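Local coordinates for type IV pilus biogenesis protein PilB (Streptococcus sanguinis, PDB 7B7P) that serves as a bimodular minor type IV pilin with a direct role in adhesion, carrying a metal-binding von Willebrand factor A-like module, at residues A[36-41]-A[142-147]; A[135-140]-A[419-424]; A[301-306]-A[313-318]; A[290-295]-A[329-334]. All blocks are in the same frame, centred on the assembly; numbering follows the deposited sequence.

Contact 1: residues A[36-41]-A[142-147]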
loop_
_atom_site.group_PDB
_atom_site.type_symbol
_atom_site.label_atom_id
_atom_site.label_comp_id
_atom_site.label_asym_id
_atom_site.label_seq_id
_atom_site.Cartn_x
_atom_site.Cartn_y
_atom_site.Cartn_z
ATOM N N LEU A 36 -11.557 -11.540 -13.556
ATOM C CA LEU A 36 -10.737 -12.713 -13.274
ATOM C C LEU A 36 -10.287 -13.395 -14.558
ATOM O O LEU A 36 -11.044 -13.471 -15.529
ATOM C CB LEU A 36 -11.514 -13.709 -12.421
ATOM C CG LEU A 36 -12.246 -13.093 -11.231
ATOM C CD1 LEU A 36 -12.953 -14.190 -10.470
ATOM C CD2 LEU A 36 -11.287 -12.341 -10.316
ATOM N N ASP A 37 -9.055 -13.916 -14.552
ATOM C CA ASP A 37 -8.611 -14.809 -15.614
ATOM C C ASP A 37 -8.944 -16.259 -15.247
ATOM O O ASP A 37 -9.476 -16.549 -14.171
ATOM C CB ASP A 37 -7.117 -14.615 -15.909
ATOM C CG ASP A 37 -6.207 -14.951 -14.721
ATOM O OD1 ASP A 37 -6.348 -16.038 -14.120
ATOM O OD2 ASP A 37 -5.323 -14.126 -14.403
ATOM N N ASP A 38 -8.627 -17.191 -16.150
ATOM C CA ASP A 38 -9.002 -18.599 -15.918
ATOM C C ASP A 38 -8.189 -19.295 -14.771
ATOM O O ASP A 38 -8.296 -20.518 -14.644
ATOM C CB ASP A 38 -8.877 -19.403 -17.218
ATOM C CG ASP A 38 -7.432 -19.549 -17.700
ATOM O OD1 ASP A 38 -6.508 -18.984 -17.063
ATOM O OD2 ASP A 38 -7.227 -20.233 -18.731
ATOM N N SER A 39 -7.386 -18.609 -13.957
ATOM C CA SER A 39 -6.803 -19.257 -12.789
ATOM C C SER A 39 -7.771 -19.267 -11.608
ATOM O O SER A 39 -7.748 -20.204 -10.802
ATOM C CB SER A 39 -5.486 -18.571 -12.412
ATOM O OG SER A 39 -5.665 -17.638 -11.362
ATOM N N LYS A 40 -8.639 -18.254 -11.497
ATOM C CA LYS A 40 -9.650 -18.206 -10.447
ATOM C C LYS A 40 -11.067 -18.422 -10.975
ATOM O O LYS A 40 -12.030 -18.099 -10.276
ATOM C CB LYS A 40 -9.575 -16.885 -9.677
ATOM C CG LYS A 40 -8.245 -16.635 -8.988
ATOM C CD LYS A 40 -8.399 -15.742 -7.761
ATOM C CE LYS A 40 -7.479 -16.217 -6.634
ATOM N NZ LYS A 40 -7.592 -15.385 -5.398
ATOM N N PHE A 41 -11.219 -18.952 -12.191
ATOM C CA PHE A 41 -12.525 -19.395 -12.676
ATOM C C PHE A 41 -12.323 -20.373 -13.826
ATOM O O PHE A 41 -11.625 -20.057 -14.793
ATOM C CB PHE A 41 -13.395 -18.210 -13.124
ATOM C CG PHE A 41 -14.797 -18.598 -13.492
ATOM C CD1 PHE A 41 -15.766 -18.746 -12.518
ATOM C CD2 PHE A 41 -15.140 -18.828 -14.813
ATOM C CE1 PHE A 41 -17.054 -19.112 -12.855
ATOM C CE2 PHE A 41 -16.421 -19.191 -15.160
ATOM C CZ PHE A 41 -17.381 -19.331 -14.180
ATOM N N LYS A 142 -0.452 -11.813 -16.316
ATOM C CA LYS A 142 0.116 -12.156 -17.619
ATOM C C LYS A 142 -0.337 -11.211 -18.723
ATOM O O LYS A 142 -0.536 -10.010 -18.508
ATOM C CB LYS A 142 -0.301 -13.571 -18.034
ATOM C CG LYS A 142 0.784 -14.597 -18.271
ATOM C CD LYS A 142 1.766 -14.682 -17.131
ATOM C CE LYS A 142 2.347 -16.077 -17.066
ATOM N NZ LYS A 142 3.398 -16.168 -16.030
ATOM N N GLY A 143 -0.470 -11.780 -19.921
ATOM C CA GLY A 143 -1.288 -11.243 -20.985
ATOM C C GLY A 143 -2.459 -12.189 -21.153
ATOM O O GLY A 143 -2.838 -12.533 -22.277
ATOM N N LYS A 144 -3.012 -12.647 -20.025
ATOM C CA LYS A 144 -4.201 -13.491 -20.027
ATOM C C LYS A 144 -5.437 -12.679 -20.412
ATOM O O LYS A 144 -5.469 -11.448 -20.304
ATOM C CB LYS A 144 -4.430 -14.124 -18.653
ATOM C CG LYS A 144 -3.296 -14.965 -18.117
ATOM C CD LYS A 144 -3.488 -16.436 -18.437
ATOM C CE LYS A 144 -3.690 -17.245 -17.171
ATOM N NZ LYS A 144 -4.280 -18.572 -17.479
ATOM N N LYS A 145 -6.480 -13.400 -20.831
ATOM C CA LYS A 145 -7.677 -12.798 -21.405
ATOM C C LYS A 145 -8.621 -12.199 -20.363
ATOM O O LYS A 145 -9.071 -11.059 -20.522
ATOM C CB LYS A 145 -8.436 -13.833 -22.240
ATOM C CG LYS A 145 -9.119 -13.242 -23.456
ATOM C CD LYS A 145 -10.112 -14.233 -24.061
ATOM C CE LYS A 145 -10.097 -14.193 -25.589
ATOM N NZ LYS A 145 -8.849 -14.784 -26.161
ATOM N N GLY A 146 -8.975 -12.937 -19.319
ATOM C CA GLY A 146 -9.955 -12.385 -18.396
ATOM C C GLY A 146 -11.382 -12.674 -18.822
ATOM O O GLY A 146 -12.015 -11.884 -19.530
ATOM N N ILE A 147 -11.901 -13.809 -18.367
ATOM C CA ILE A 147 -13.036 -14.466 -18.987
ATOM C C ILE A 147 -14.190 -14.632 -18.009
ATOM O O ILE A 147 -15.074 -15.445 -18.228
ATOM C CB ILE A 147 -12.607 -15.821 -19.581
ATOM C CG1 ILE A 147 -11.642 -16.544 -18.635
ATOM C CG2 ILE A 147 -11.947 -15.617 -20.925
ATOM C CD1 ILE A 147 -12.317 -17.298 -17.520
#

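Contact 2: residues A[135-140]-A[419-424]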
loop_
_atom_site.group_PDB
_atom_site.type_symbol
_atom_site.label_atom_id
_atom_site.label_comp_id
_atom_site.label_asym_id
_atom_site.label_seq_id
_atom_site.Cartn_x
_atom_site.Cartn_y
_atom_site.Cartn_z
ATOM N N GLN A 135 -15.185 0.725 -7.264
ATOM C CA GLN A 135 -14.326 -0.354 -6.791
ATOM C C GLN A 135 -14.401 -1.507 -7.782
ATOM O O GLN A 135 -15.058 -2.521 -7.551
ATOM C CB GLN A 135 -14.724 -0.783 -5.388
ATOM C CG GLN A 135 -14.576 0.311 -4.384
ATOM C CD GLN A 135 -15.671 0.295 -3.352
ATOM O OE1 GLN A 135 -16.351 -0.720 -3.153
ATOM N NE2 GLN A 135 -15.855 1.425 -2.680
ATOM N N VAL A 136 -13.704 -1.317 -8.901
ATOM C CA VAL A 136 -13.544 -2.312 -9.950
ATOM C C VAL A 136 -12.059 -2.635 -10.041
ATOM O O VAL A 136 -11.231 -1.728 -10.149
ATOM C CB VAL A 136 -14.095 -1.805 -11.297
ATOM C CG1 VAL A 136 -13.312 -0.583 -11.769
ATOM C CG2 VAL A 136 -14.072 -2.904 -12.344
ATOM N N PHE A 137 -11.728 -3.920 -9.966
ATOM C CA PHE A 137 -10.352 -4.373 -9.851
ATOM C C PHE A 137 -10.121 -5.485 -10.848
ATOM O O PHE A 137 -11.055 -6.183 -11.250
ATOM C CB PHE A 137 -10.037 -4.882 -8.441
ATOM C CG PHE A 137 -10.527 -3.976 -7.359
ATOM C CD1 PHE A 137 -9.770 -2.896 -6.947
ATOM C CD2 PHE A 137 -11.758 -4.186 -6.765
ATOM C CE1 PHE A 137 -10.225 -2.047 -5.946
ATOM C CE2 PHE A 137 -12.218 -3.343 -5.764
ATOM C CZ PHE A 137 -11.453 -2.274 -5.360
ATOM N N SER A 138 -8.868 -5.641 -11.246
ATOM C CA SER A 138 -8.491 -6.685 -12.177
ATOM C C SER A 138 -7.535 -7.648 -11.495
ATOM O O SER A 138 -6.568 -7.226 -10.847
ATOM C CB SER A 138 -7.850 -6.111 -13.429
ATOM O OG SER A 138 -7.227 -7.150 -14.150
ATOM N N LYS A 139 -7.823 -8.941 -11.634
ATOM C CA LYS A 139 -6.946 -10.015 -11.198
ATOM C C LYS A 139 -6.489 -10.839 -12.391
ATOM O O LYS A 139 -6.325 -12.052 -12.294
ATOM C CB LYS A 139 -7.644 -10.894 -10.163
ATOM C CG LYS A 139 -7.765 -10.218 -8.823
ATOM C CD LYS A 139 -8.114 -11.190 -7.708
ATOM C CE LYS A 139 -7.657 -10.641 -6.366
ATOM N NZ LYS A 139 -8.202 -11.408 -5.224
ATOM N N VAL A 140 -6.314 -10.183 -13.534
ATOM C CA VAL A 140 -5.875 -10.840 -14.758
ATOM C C VAL A 140 -4.363 -10.661 -14.841
ATOM O O VAL A 140 -3.862 -9.581 -15.165
ATOM C CB VAL A 140 -6.590 -10.284 -15.993
ATOM C CG1 VAL A 140 -6.311 -11.167 -17.210
ATOM C CG2 VAL A 140 -8.085 -10.197 -15.734
ATOM N N ASP A 419 -5.085 -2.231 -1.255
ATOM C CA ASP A 419 -4.604 -3.519 -0.761
ATOM C C ASP A 419 -5.694 -4.236 0.021
ATOM O O ASP A 419 -5.897 -5.444 -0.145
ATOM C CB ASP A 419 -3.370 -3.337 0.122
ATOM C CG ASP A 419 -2.185 -2.750 -0.626
ATOM O OD1 ASP A 419 -2.076 -2.947 -1.862
ATOM O OD2 ASP A 419 -1.358 -2.094 0.050
ATOM N N LEU A 420 -6.402 -3.497 0.879
ATOM C CA LEU A 420 -7.493 -4.067 1.663
ATOM C C LEU A 420 -8.561 -4.682 0.765
ATOM O O LEU A 420 -8.947 -5.843 0.943
ATOM C CB LEU A 420 -8.097 -2.984 2.557
ATOM C CG LEU A 420 -9.145 -3.494 3.544
ATOM C CD1 LEU A 420 -8.525 -4.493 4.518
ATOM C CD2 LEU A 420 -9.763 -2.342 4.284
ATOM N N TRP A 421 -9.057 -3.906 -0.204
ATOM C CA TRP A 421 -10.014 -4.434 -1.172
ATOM C C TRP A 421 -9.462 -5.659 -1.885
ATOM O O TRP A 421 -10.155 -6.671 -2.032
ATOM C CB TRP A 421 -10.389 -3.343 -2.180
ATOM C CG TRP A 421 -11.518 -2.538 -1.683
ATOM C CD1 TRP A 421 -11.482 -1.251 -1.204
ATOM C CD2 TRP A 421 -12.865 -2.980 -1.555
ATOM N NE1 TRP A 421 -12.740 -0.863 -0.795
ATOM C CE2 TRP A 421 -13.606 -1.910 -1.001
ATOM C CE3 TRP A 421 -13.528 -4.180 -1.863
ATOM C CZ2 TRP A 421 -14.976 -2.008 -0.753
ATOM C CZ3 TRP A 421 -14.887 -4.275 -1.611
ATOM C CH2 TRP A 421 -15.597 -3.196 -1.063
ATOM N N PHE A 422 -8.202 -5.596 -2.301
ATOM C CA PHE A 422 -7.643 -6.657 -3.128
ATOM C C PHE A 422 -7.476 -7.958 -2.358
ATOM O O PHE A 422 -7.526 -9.040 -2.959
ATOM C CB PHE A 422 -6.302 -6.206 -3.687
ATOM C CG PHE A 422 -6.100 -6.563 -5.111
ATOM C CD1 PHE A 422 -5.685 -7.833 -5.461
ATOM C CD2 PHE A 422 -6.319 -5.622 -6.109
ATOM C CE1 PHE A 422 -5.492 -8.170 -6.796
ATOM C CE2 PHE A 422 -6.129 -5.944 -7.446
ATOM C CZ PHE A 422 -5.715 -7.221 -7.792
ATOM N N VAL A 423 -7.264 -7.880 -1.045
ATOM C CA VAL A 423 -7.006 -9.087 -0.266
ATOM C C VAL A 423 -8.303 -9.692 0.273
ATOM O O VAL A 423 -8.405 -10.918 0.406
ATOM C CB VAL A 423 -5.995 -8.796 0.863
ATOM C CG1 VAL A 423 -6.665 -8.064 2.053
ATOM C CG2 VAL A 423 -5.304 -10.086 1.304
ATOM N N SER A 424 -9.309 -8.862 0.559
ATOM C CA SER A 424 -10.638 -9.394 0.812
ATOM C C SER A 424 -11.238 -10.029 -0.438
ATOM O O SER A 424 -12.176 -10.827 -0.335
ATOM C CB SER A 424 -11.554 -8.294 1.345
ATOM O OG SER A 424 -10.870 -7.429 2.243
#

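Contact 3: residues A[301-306]-A[313-318]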
loop_
_atom_site.group_PDB
_atom_site.type_symbol
_atom_site.label_atom_id
_atom_site.label_comp_id
_atom_site.label_asym_id
_atom_site.label_seq_id
_atom_site.Cartn_x
_atom_site.Cartn_y
_atom_site.Cartn_z
ATOM N N ASN A 301 38.538 0.054 16.856
ATOM C CA ASN A 301 37.402 0.026 15.947
ATOM C C ASN A 301 36.710 1.380 15.883
ATOM O O ASN A 301 36.338 1.835 14.797
ATOM C CB ASN A 301 36.412 -1.047 16.374
ATOM C CG ASN A 301 35.448 -1.415 15.269
ATOM O OD1 ASN A 301 35.745 -1.254 14.077
ATOM N ND2 ASN A 301 34.280 -1.903 15.659
ATOM N N ARG A 302 36.539 2.027 17.036
ATOM C CA ARG A 302 35.888 3.326 17.135
ATOM C C ARG A 302 36.938 4.417 16.997
ATOM O O ARG A 302 37.860 4.506 17.813
ATOM C CB ARG A 302 35.150 3.448 18.470
ATOM C CG ARG A 302 34.464 4.770 18.749
ATOM C CD ARG A 302 33.854 4.685 20.126
ATOM N NE ARG A 302 32.983 5.814 20.452
ATOM C CZ ARG A 302 33.420 6.994 20.886
ATOM N NH1 ARG A 302 34.721 7.210 21.056
ATOM N NH2 ARG A 302 32.564 7.953 21.172
ATOM N N VAL A 303 36.819 5.228 15.954
ATOM C CA VAL A 303 37.680 6.388 15.773
ATOM C C VAL A 303 36.854 7.640 16.023
ATOM O O VAL A 303 35.811 7.863 15.387
ATOM C CB VAL A 303 38.351 6.394 14.394
ATOM C CG1 VAL A 303 37.357 6.093 13.331
ATOM C CG2 VAL A 303 39.011 7.732 14.149
ATOM N N ASP A 304 37.321 8.440 16.976
ATOM C CA ASP A 304 36.582 9.566 17.544
ATOM C C ASP A 304 37.172 10.854 16.977
ATOM O O ASP A 304 38.127 11.416 17.518
ATOM C CB ASP A 304 36.666 9.525 19.064
ATOM C CG ASP A 304 35.814 10.559 19.724
ATOM O OD1 ASP A 304 35.521 11.583 19.087
ATOM O OD2 ASP A 304 35.432 10.353 20.895
ATOM N N LEU A 305 36.584 11.330 15.881
ATOM C CA LEU A 305 36.946 12.616 15.299
ATOM C C LEU A 305 35.972 13.713 15.707
ATOM O O LEU A 305 35.758 14.661 14.944
ATOM C CB LEU A 305 37.014 12.509 13.779
ATOM C CG LEU A 305 38.018 11.486 13.242
ATOM C CD1 LEU A 305 38.136 11.532 11.717
ATOM C CD2 LEU A 305 39.358 11.729 13.896
ATOM N N SER A 306 35.386 13.607 16.909
ATOM C CA SER A 306 34.182 14.372 17.219
ATOM C C SER A 306 34.458 15.854 17.436
ATOM O O SER A 306 33.627 16.692 17.055
ATOM C CB SER A 306 33.476 13.783 18.443
ATOM O OG SER A 306 34.279 13.907 19.605
ATOM N N THR A 313 33.195 7.342 13.931
ATOM C CA THR A 313 32.925 6.272 12.996
ATOM C C THR A 313 33.516 4.962 13.506
ATOM O O THR A 313 34.405 4.935 14.369
ATOM C CB THR A 313 33.440 6.658 11.602
ATOM O OG1 THR A 313 33.404 5.517 10.732
ATOM C CG2 THR A 313 34.844 7.279 11.687
ATOM N N PHE A 314 32.969 3.862 12.999
ATOM C CA PHE A 314 33.465 2.532 13.319
ATOM C C PHE A 314 34.055 1.925 12.057
ATOM O O PHE A 314 33.375 1.856 11.024
ATOM C CB PHE A 314 32.366 1.655 13.907
ATOM C CG PHE A 314 31.905 2.105 15.276
ATOM C CD1 PHE A 314 30.945 3.112 15.414
ATOM C CD2 PHE A 314 32.428 1.523 16.422
ATOM C CE1 PHE A 314 30.520 3.526 16.689
ATOM C CE2 PHE A 314 32.004 1.924 17.692
ATOM C CZ PHE A 314 31.062 2.928 17.823
ATOM N N ASN A 315 35.337 1.525 12.144
ATOM C CA ASN A 315 36.020 0.883 11.020
ATOM C C ASN A 315 35.280 -0.368 10.570
ATOM O O ASN A 315 35.084 -0.586 9.369
ATOM C CB ASN A 315 37.461 0.534 11.404
ATOM C CG ASN A 315 38.332 1.764 11.617
ATOM O OD1 ASN A 315 38.209 2.760 10.893
ATOM N ND2 ASN A 315 39.226 1.700 12.609
ATOM N N ASN A 316 34.855 -1.197 11.519
ATOM C CA ASN A 316 34.038 -2.381 11.245
ATOM C C ASN A 316 32.739 -2.258 12.027
ATOM O O ASN A 316 32.672 -2.630 13.207
ATOM C CB ASN A 316 34.772 -3.674 11.613
ATOM C CG ASN A 316 33.832 -4.909 11.614
ATOM O OD1 ASN A 316 33.771 -5.666 12.596
ATOM N ND2 ASN A 316 33.091 -5.100 10.510
ATOM N N PRO A 317 31.680 -1.733 11.430
ATOM C CA PRO A 317 30.412 -1.651 12.161
ATOM C C PRO A 317 29.779 -3.020 12.312
ATOM O O PRO A 317 29.748 -3.821 11.382
ATOM C CB PRO A 317 29.545 -0.739 11.286
ATOM C CG PRO A 317 30.485 -0.143 10.276
ATOM C CD PRO A 317 31.585 -1.135 10.091
ATOM N N ILE A 318 29.269 -3.292 13.493
ATOM C CA ILE A 318 28.349 -4.390 13.686
ATOM C C ILE A 318 27.069 -3.727 14.143
ATOM O O ILE A 318 27.007 -3.165 15.248
ATOM C CB ILE A 318 28.871 -5.415 14.696
ATOM C CG1 ILE A 318 30.228 -5.942 14.213
ATOM C CG2 ILE A 318 27.886 -6.537 14.872
ATOM C CD1 ILE A 318 31.051 -6.573 15.276
#

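Contact 4: residues A[290-295]-A[329-334]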
loop_
_atom_site.group_PDB
_atom_site.type_symbol
_atom_site.label_atom_id
_atom_site.label_comp_id
_atom_site.label_asym_id
_atom_site.label_seq_id
_atom_site.Cartn_x
_atom_site.Cartn_y
_atom_site.Cartn_z
ATOM N N TYR A 290 24.047 5.859 12.892
ATOM C CA TYR A 290 23.704 4.443 13.026
ATOM C C TYR A 290 24.132 4.005 14.418
ATOM O O TYR A 290 24.917 4.686 15.081
ATOM C CB TYR A 290 24.363 3.582 11.925
ATOM C CG TYR A 290 25.893 3.755 11.850
ATOM C CD1 TYR A 290 26.469 4.771 11.088
ATOM C CD2 TYR A 290 26.747 2.910 12.560
ATOM C CE1 TYR A 290 27.850 4.937 11.039
ATOM C CE2 TYR A 290 28.104 3.064 12.515
ATOM C CZ TYR A 290 28.662 4.079 11.769
ATOM O OH TYR A 290 30.037 4.232 11.739
ATOM N N LEU A 291 23.571 2.888 14.880
ATOM C CA LEU A 291 23.954 2.295 16.158
ATOM C C LEU A 291 24.733 1.011 15.921
ATOM O O LEU A 291 24.413 0.249 15.008
ATOM C CB LEU A 291 22.732 2.003 17.028
ATOM C CG LEU A 291 22.056 3.289 17.495
ATOM C CD1 LEU A 291 20.820 3.014 18.324
ATOM C CD2 LEU A 291 23.049 4.109 18.266
ATOM N N VAL A 292 25.767 0.771 16.740
ATOM C CA VAL A 292 26.487 -0.491 16.660
ATOM C C VAL A 292 26.110 -1.364 17.849
ATOM O O VAL A 292 25.669 -0.901 18.901
ATOM C CB VAL A 292 28.019 -0.322 16.546
ATOM C CG1 VAL A 292 28.367 0.406 15.259
ATOM C CG2 VAL A 292 28.619 0.368 17.787
ATOM N N ASP A 293 26.231 -2.663 17.634
ATOM C CA ASP A 293 26.169 -3.648 18.697
ATOM C C ASP A 293 27.369 -3.464 19.635
ATOM O O ASP A 293 28.453 -3.034 19.212
ATOM C CB ASP A 293 26.160 -5.019 18.028
ATOM C CG ASP A 293 26.036 -6.183 18.986
ATOM O OD1 ASP A 293 26.641 -6.195 20.078
ATOM O OD2 ASP A 293 25.350 -7.135 18.586
ATOM N N SER A 294 27.185 -3.800 20.915
ATOM C CA SER A 294 28.307 -3.683 21.860
ATOM C C SER A 294 29.529 -4.487 21.401
ATOM O O SER A 294 30.672 -4.108 21.691
ATOM C CB SER A 294 27.893 -4.125 23.265
ATOM O OG SER A 294 27.280 -5.410 23.250
ATOM N N ARG A 295 29.314 -5.580 20.659
ATOM C CA ARG A 295 30.416 -6.361 20.097
ATOM C C ARG A 295 31.417 -5.508 19.326
ATOM O O ARG A 295 32.568 -5.932 19.134
ATOM C CB ARG A 295 29.892 -7.444 19.135
ATOM C CG ARG A 295 29.329 -8.736 19.749
ATOM C CD ARG A 295 28.508 -9.464 18.680
ATOM N NE ARG A 295 27.538 -10.418 19.205
ATOM C CZ ARG A 295 27.836 -11.654 19.606
ATOM N NH1 ARG A 295 29.088 -12.116 19.556
ATOM N NH2 ARG A 295 26.869 -12.442 20.066
ATOM N N TYR A 329 25.527 6.607 23.946
ATOM C CA TYR A 329 26.378 7.450 23.113
ATOM C C TYR A 329 27.606 6.687 22.605
ATOM O O TYR A 329 28.084 6.938 21.489
ATOM C CB TYR A 329 26.795 8.720 23.872
ATOM C CG TYR A 329 27.784 9.534 23.068
ATOM C CD1 TYR A 329 27.354 10.342 22.015
ATOM C CD2 TYR A 329 29.159 9.439 23.308
ATOM C CE1 TYR A 329 28.262 11.057 21.242
ATOM C CE2 TYR A 329 30.068 10.146 22.544
ATOM C CZ TYR A 329 29.610 10.958 21.512
ATOM O OH TYR A 329 30.507 11.670 20.743
ATOM N N SER A 330 28.126 5.742 23.393
ATOM C CA SER A 330 29.304 5.014 22.938
ATOM C C SER A 330 29.007 4.111 21.743
ATOM O O SER A 330 29.938 3.683 21.054
ATOM C CB SER A 330 29.888 4.180 24.078
ATOM O OG SER A 330 28.861 3.461 24.724
ATOM N N ARG A 331 27.747 3.795 21.471
ATOM C CA ARG A 331 27.463 2.919 20.344
ATOM C C ARG A 331 27.071 3.678 19.072
ATOM O O ARG A 331 26.704 3.046 18.071
ATOM C CB ARG A 331 26.402 1.910 20.755
ATOM C CG ARG A 331 26.955 0.962 21.817
ATOM C CD ARG A 331 26.105 -0.263 22.031
ATOM N NE ARG A 331 24.837 0.078 22.648
ATOM C CZ ARG A 331 23.690 0.232 21.973
ATOM N NH1 ARG A 331 23.640 0.067 20.648
ATOM N NH2 ARG A 331 22.574 0.511 22.621
ATOM N N LEU A 332 27.226 5.004 19.062
ATOM C CA LEU A 332 26.661 5.866 18.034
ATOM C C LEU A 332 27.723 6.188 16.999
ATOM O O LEU A 332 28.760 6.768 17.322
ATOM C CB LEU A 332 26.108 7.161 18.642
ATOM C CG LEU A 332 25.485 8.159 17.653
ATOM C CD1 LEU A 332 24.166 7.628 17.104
ATOM C CD2 LEU A 332 25.267 9.549 18.275
ATOM N N GLY A 333 27.467 5.811 15.752
ATOM C CA GLY A 333 28.203 6.377 14.633
ATOM C C GLY A 333 27.424 7.574 14.115
ATOM O O GLY A 333 26.200 7.543 14.048
ATOM N N TYR A 334 28.141 8.650 13.784
ATOM C CA TYR A 334 27.459 9.836 13.276
ATOM C C TYR A 334 28.449 10.808 12.659
ATOM O O TYR A 334 29.635 10.805 12.986
ATOM C CB TYR A 334 26.679 10.550 14.362
ATOM C CG TYR A 334 27.555 11.178 15.403
ATOM C CD1 TYR A 334 28.115 10.398 16.413
ATOM C CD2 TYR A 334 27.813 12.540 15.398
ATOM C CE1 TYR A 334 28.923 10.960 17.401
ATOM C CE2 TYR A 334 28.615 13.122 16.383
ATOM C CZ TYR A 334 29.172 12.314 17.383
ATOM O OH TYR A 334 29.966 12.838 18.376
#

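Contact 1: residues A[36-41]-A[142-147]
Two loops at one end of the pilin-module sheet meet here: residues 36-41, leaving strand 32-36, and residues 142-147, leading into strand 148-152, with L36 O and I147 N at the join. The I147 N-H bonds to L36 O at 3.0 Å; the donor lies in the carbonyl plane, but the N-H is bent, at 133°. G146 CA adds a CA-H...O contact to the same oxygen at 3.3 Å. Its backbone angles, both near +90°, suit glycine, since a CB would jam against the preceding carbonyl. I147 turns its CD1 methyl into the opposing turn, 3.9 Å from D38 CA and also beside D38 CB. That methyl reaches the F41 ring near its plane, CD1 lying 4.2 Å from F41 CD2 at the ring edge. D37 and K144 touch through their CB atoms, 3.9 Å apart. With CG of D37 set between its own N and carbonyl carbon (chi1 63°), OD1 curls back to accept S39 N at 2.8 Å, an Asx turn, while OD2 takes the A141 N-H. Farther out, the K144 chain bends at chi2 and chi3 to bring NZ to D38 OD1 in a salt bridge; the two side chains cross at about a right angle. The modelled separation is too short to be trusted in detail. The D37 carboxylate thus bonds to backbone N-H groups on both sides of the join, which fixes its rotation; K144 NZ, if even roughly placed, would favour ionised D38 and, more weakly at 4.7 Å from D37 OD1, ionised D37.

Contact 2: residues A[135-140]-A[419-424]
Aromatic and apolar packing carries most of this contact, led by F137 against W421. The F137 ring and the five-membered ring of W421 are nearly parallel, 23° between planes, yet slid so far that they barely overlap, with centroids 5.5 Å apart. The closest touch is instead F137 CZ on W421 CB, at 3.5 Å. Farther along the indole, the Q135 side chain lies over one face, its CG 4.2 Å from W421 CE2. F422 reaches across to the other end of the strand: S138 O approaches the ring edge, 3.2 Å from F422 CZ, and the extended K139 chain runs alongside in the opposite sense, its CE 3.3 Å from F422 CE1. Polar bonding is slight. K139 NZ makes a weak hydrogen bond to F422 O at 3.3 Å, and its stronger partner is P426 O. The axes of strand segment 136-139 and helix segment 419-424 approach to 10.0 Å at 58°, joining the pilin-module sheet to the von Willebrand factor A-like module. F137 also stacks on F34 of strand 32-36, which meets W421 through S32, while L420 and V423 rest on L276 of strand 276-283 and D419 pairs with R364.

Contact 3: residues A[301-306]-A[313-318]
The F314 ring has the N301 amide at its edge, ND2 lying 4.0 Å from F314 CD2 near the ring plane. The R302 chain slants past the ring, CB 3.6 Å from F314 CE2, and its guanidinium stands steeply to the ring, 75° between planes, with NH1 drawn off to a salt bridge with D304 OD2. The N301 amide is gripped along its polar edge. CG lies anti to the backbone N (chi1 -162°), which carries the amide alongside N316. There OD1 accepts N316 N at 2.7 Å in the carbonyl plane, while ND2 gives a hydrogen to N316 O at 3.0 Å. That oxygen lies in the amide plane of N301, although the donor stands above the carbonyl plane of N316. ND2 also donates to A296 O, so both amide atoms are committed and the group cannot easily turn. Backbone pairing continues inward: N315 N bonds to N301 O, R302 and F314 form a non-hydrogen-bonded pair, and V303 and T313 a hydrogen-bonded one, V303 N to T313 O at 2.9 Å and T313 N to V303 O at 3.0 Å. On the sheet face away from F314, the V303 and T313 side chains lie side by side and point the same way. Both place a methyl between backbone N and carbonyl carbon, and V303 CG1 and T313 CG2 are pressed to 3.2 Å, tighter than usual. This is an antiparallel beta hairpin, strands 302-305 and 311-314, prolonged past its open end by an asparagine side chain that pairs with a backbone amide and carbonyl as a strand would.

Contact 4: residues A[290-295]-A[329-334]
R331 NH1 is held by two acceptors, V292 O and the D320 carboxylate, at the point where strand 289-291 pairs antiparallel with strand 332-335. The bond to V292 O is 2.8 Å and nearly straight at 164°; the oxygen sits at the guanidinium edge, in its plane. CD already lies 3.2 Å from V292 O, and the bend at chi3 (-69°) turns NH1 to the same oxygen. NH2 in turn reaches G326 O, so the buried guanidinium ties the strand end to the loop carrying D320 and G326. The backbone repeats the link in the other direction, V292 N giving its hydrogen to R331 O at 2.8 Å. Farther along, Y290 and G333 form a hydrogen-bonded pair, G333 N to Y290 O at 2.9 Å and Y290 N to G333 O at 3.0 Å. Between these lies the non-hydrogen-bonded pair L291 and L332, whose CD2 and CD1 methyls meet at 3.9 Å; L291 also packs on Y350 of helix 341-358. With chi1 at 55°, the Y290 ring passes close to G333, whose CA sits over the ring face in a CH-pi contact, 3.9 Å from the centroid.

Overall arrangement
The contacts form two well-separated pairs: 3 and 4 lie far out on one side of the chain's centre, contact 1 on the other, and contact 2 about 12 Å from that centre, at the junction between the modules. Contacts 1 and 2 adjoin, centres 14 Å apart: G146 N packs 3.8 Å from V140 CG1, and the ammonium groups of K40 and K139 both bond to P426 O, gathering in the C-terminus. Contacts 3 and 4, centres 8 Å apart, share one antiparallel sheet; Y290 OH bonds to F314 N at 3.2 Å. In contact 4 the L332 side chain is about 13 Å from a bound magnesium ion; all four contacts lie away from the annotated metal-binding residues.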